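Local atomic coordinates of sugar ABC transporter, sugar-binding protein (Streptococcus pneumoniae, PDB entry 2HEU), a protein that probably captures sugars, perhaps raffinose-type oligosaccharides, outside the cell and hands them to an ABC transporter for uptake. Residues E111-N116 and H358-Q363. Sequence-based numbering, arbitrary orientation.
Sequences EKYAVN and HLVWLQ
Methyl CG1 of Val360 approaches the Tyr113 ring obliquely, 3.8 Å from Tyr113 CE1. The second methyl reaches further along the ring, with Val360 CG2 3.9 Å from Tyr113 OH and also within touching distance of CZ. Over one face of the ring, towards its rim, lies CB of the preceding residue, Lys112. The other flat group, the His358 ring, meets Phe354 edge-to-face; its ND1 accepts from Phe354 N and its NE2 donates to Asn127 O, which fits a proton on NE2. Lys112 CB also approaches Val360 CG2 at 4.0 Å, so the valine methyl packs against both Lys112 CB and the phenol end of Tyr113. With CG1 anti to its backbone N (chi1 178°) and CG2 beside that N, Val360 can present two methyls to this corner at once.

ABC solute-binding proteins are bilobal, two lobes about a cleft, and here the 111-116 turn meets a segment on strand 358-360, 242 residues on, possibly near the junction of the lobes. Residues 111-113 belong to the connection between helix 82-89 and strand 122-123, the latter at the edge of the main five-stranded sheet. Strand 358-360 instead runs parallel to strand 288-290, and the phenol OH of Tyr113 accepts a hydrogen bond from Gly292 N just beyond that neighbour while also bonding Tyr109 OH. These two bonds would limit how the ring can shift against the valine.

Polar contact is made at a distance, through water. Extended beyond CG (chi2 -172°), the lysine chain leaves Lys112 NZ 4.4 Å from His358 O, too far for a direct bond. One water bridges the gap, accepting from Lys112 NZ at 2.8 Å and donating to His358 O at 2.9 Å.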
loop_
_atom_site.group_PDB
_atom_site.type_symbol
_atom_site.label_atom_id
_atom_site.label_comp_id
_atom_site.label_asym_id
_atom_site.label_seq_id
_atom_site.Cartn_x
_atom_site.Cartn_y
_atom_site.Cartn_z
ATOM N N GLU A 111 -12.643 -6.614 7.023
ATOM C CA GLU A 111 -12.482 -7.903 7.606
ATOM C C GLU A 111 -11.077 -8.493 7.349
ATOM O O GLU A 111 -10.614 -9.381 8.106
ATOM C CB GLU A 111 -13.532 -8.864 7.085
ATOM C CG GLU A 111 -14.955 -8.544 7.440
ATOM C CD GLU A 111 -15.715 -7.568 6.595
ATOM O OE1 GLU A 111 -15.151 -6.862 5.740
ATOM O OE2 GLU A 111 -16.981 -7.552 6.734
ATOM N N LYS A 112 -10.373 -7.995 6.342
ATOM C CA LYS A 112 -9.014 -8.436 6.070
ATOM C C LYS A 112 -8.032 -8.078 7.113
ATOM O O LYS A 112 -6.883 -8.552 7.084
ATOM C CB LYS A 112 -8.566 -7.962 4.717
ATOM C CG LYS A 112 -9.414 -8.616 3.650
ATOM C CD LYS A 112 -8.959 -8.385 2.290
ATOM C CE LYS A 112 -9.964 -9.047 1.293
ATOM N NZ LYS A 112 -9.625 -8.873 -0.054
ATOM N N TYR A 113 -8.443 -7.188 8.048
ATOM C CA TYR A 113 -7.626 -6.754 9.164
ATOM C C TYR A 113 -8.250 -7.150 10.486
ATOM O O TYR A 113 -7.802 -6.679 11.538
ATOM C CB TYR A 113 -7.345 -5.256 9.088
ATOM C CG TYR A 113 -6.849 -4.817 7.774
ATOM C CD1 TYR A 113 -5.514 -4.867 7.444
ATOM C CD2 TYR A 113 -7.707 -4.322 6.828
ATOM C CE1 TYR A 113 -5.075 -4.343 6.188
ATOM C CE2 TYR A 113 -7.309 -3.821 5.586
ATOM C CZ TYR A 113 -5.956 -3.837 5.289
ATOM O OH TYR A 113 -5.421 -3.303 4.158
ATOM N N ALA A 114 -9.266 -8.000 10.462
ATOM C CA ALA A 114 -9.932 -8.417 11.712
ATOM C C ALA A 114 -8.924 -9.090 12.627
ATOM O O ALA A 114 -8.019 -9.752 12.165
ATOM C CB ALA A 114 -11.154 -9.364 11.427
ATOM N N VAL A 115 -9.155 -8.950 13.910
ATOM C CA VAL A 115 -8.391 -9.551 14.986
ATOM C C VAL A 115 -9.356 -10.314 15.862
ATOM O O VAL A 115 -10.341 -9.750 16.329
ATOM C CB VAL A 115 -7.626 -8.513 15.805
ATOM C CG1 VAL A 115 -6.811 -9.096 17.003
ATOM C CG2 VAL A 115 -6.725 -7.751 14.904
ATOM N N ASN A 116 -9.134 -11.628 15.988
ATOM C CA ASN A 116 -10.143 -12.504 16.650
ATOM C C ASN A 116 -11.546 -12.269 16.058
ATOM O O ASN A 116 -12.543 -12.219 16.804
ATOM C CB ASN A 116 -10.170 -12.299 18.166
ATOM C CG ASN A 116 -8.815 -12.501 18.824
ATOM O OD1 ASN A 116 -8.414 -11.725 19.729
ATOM N ND2 ASN A 116 -8.124 -13.572 18.438
ATOM N N HIS A 358 -6.685 -7.528 -4.865
ATOM C CA HIS A 358 -5.957 -6.467 -4.172
ATOM C C HIS A 358 -5.517 -6.995 -2.820
ATOM O O HIS A 358 -6.171 -6.784 -1.800
ATOM C CB HIS A 358 -6.813 -5.237 -4.036
ATOM C CG HIS A 358 -6.161 -4.023 -3.403
ATOM N ND1 HIS A 358 -6.983 -3.004 -3.001
ATOM C CD2 HIS A 358 -4.883 -3.675 -3.138
ATOM C CE1 HIS A 358 -6.149 -2.063 -2.548
ATOM N NE2 HIS A 358 -4.903 -2.447 -2.574
ATOM N N LEU A 359 -4.359 -7.626 -2.817
ATOM C CA LEU A 359 -3.865 -8.330 -1.659
ATOM C C LEU A 359 -3.453 -7.376 -0.582
ATOM O O LEU A 359 -3.011 -6.302 -0.873
ATOM C CB LEU A 359 -2.655 -9.087 -2.137
ATOM C CG LEU A 359 -2.928 -10.440 -2.747
ATOM C CD1 LEU A 359 -3.888 -10.413 -3.908
ATOM C CD2 LEU A 359 -1.644 -11.089 -3.151
ATOM N N VAL A 360 -3.533 -7.791 0.700
ATOM C CA VAL A 360 -2.875 -7.035 1.774
ATOM C C VAL A 360 -1.380 -7.402 1.708
ATOM O O VAL A 360 -0.987 -8.565 1.521
ATOM C CB VAL A 360 -3.448 -7.358 3.130
ATOM C CG1 VAL A 360 -2.731 -6.598 4.217
ATOM C CG2 VAL A 360 -4.962 -7.017 3.171
ATOM N N TRP A 361 -0.519 -6.404 1.916
ATOM C CA TRP A 361 0.929 -6.564 2.008
ATOM C C TRP A 361 1.221 -7.831 2.816
ATOM O O TRP A 361 0.697 -8.051 3.928
ATOM C CB TRP A 361 1.549 -5.369 2.733
ATOM C CG TRP A 361 1.580 -4.120 1.926
ATOM C CD1 TRP A 361 0.897 -2.958 2.141
ATOM C CD2 TRP A 361 2.392 -3.840 0.780
ATOM N NE1 TRP A 361 1.192 -2.008 1.203
ATOM C CE2 TRP A 361 2.109 -2.537 0.336
ATOM C CE3 TRP A 361 3.371 -4.585 0.112
ATOM C CZ2 TRP A 361 2.766 -1.998 -0.802
ATOM C CZ3 TRP A 361 4.044 -4.047 -0.930
ATOM C CH2 TRP A 361 3.716 -2.798 -1.415
ATOM N N LEU A 362 2.170 -8.657 2.315
ATOM C CA LEU A 362 2.473 -9.907 2.964
ATOM C C LEU A 362 3.069 -9.755 4.362
ATOM O O LEU A 362 2.918 -10.607 5.200
ATOM C CB LEU A 362 3.388 -10.767 2.090
ATOM C CG LEU A 362 2.834 -11.152 0.739
ATOM C CD1 LEU A 362 3.884 -12.004 -0.009
ATOM C CD2 LEU A 362 1.537 -11.899 0.822
ATOM N N GLN A 363 3.736 -8.605 4.552
ATOM C CA GLN A 363 4.410 -8.333 5.862
ATOM C C GLN A 363 3.372 -8.092 6.965
ATOM O O GLN A 363 3.795 -7.981 8.119
ATOM C CB GLN A 363 5.443 -7.223 5.777
ATOM C CG GLN A 363 4.905 -5.831 5.584
ATOM C CD GLN A 363 4.760 -5.390 4.171
ATOM O OE1 GLN A 363 4.743 -6.237 3.269
ATOM N NE2 GLN A 363 4.567 -4.117 3.890
HETATM O O HOH W 1 -8.969 -6.421 -1.239
#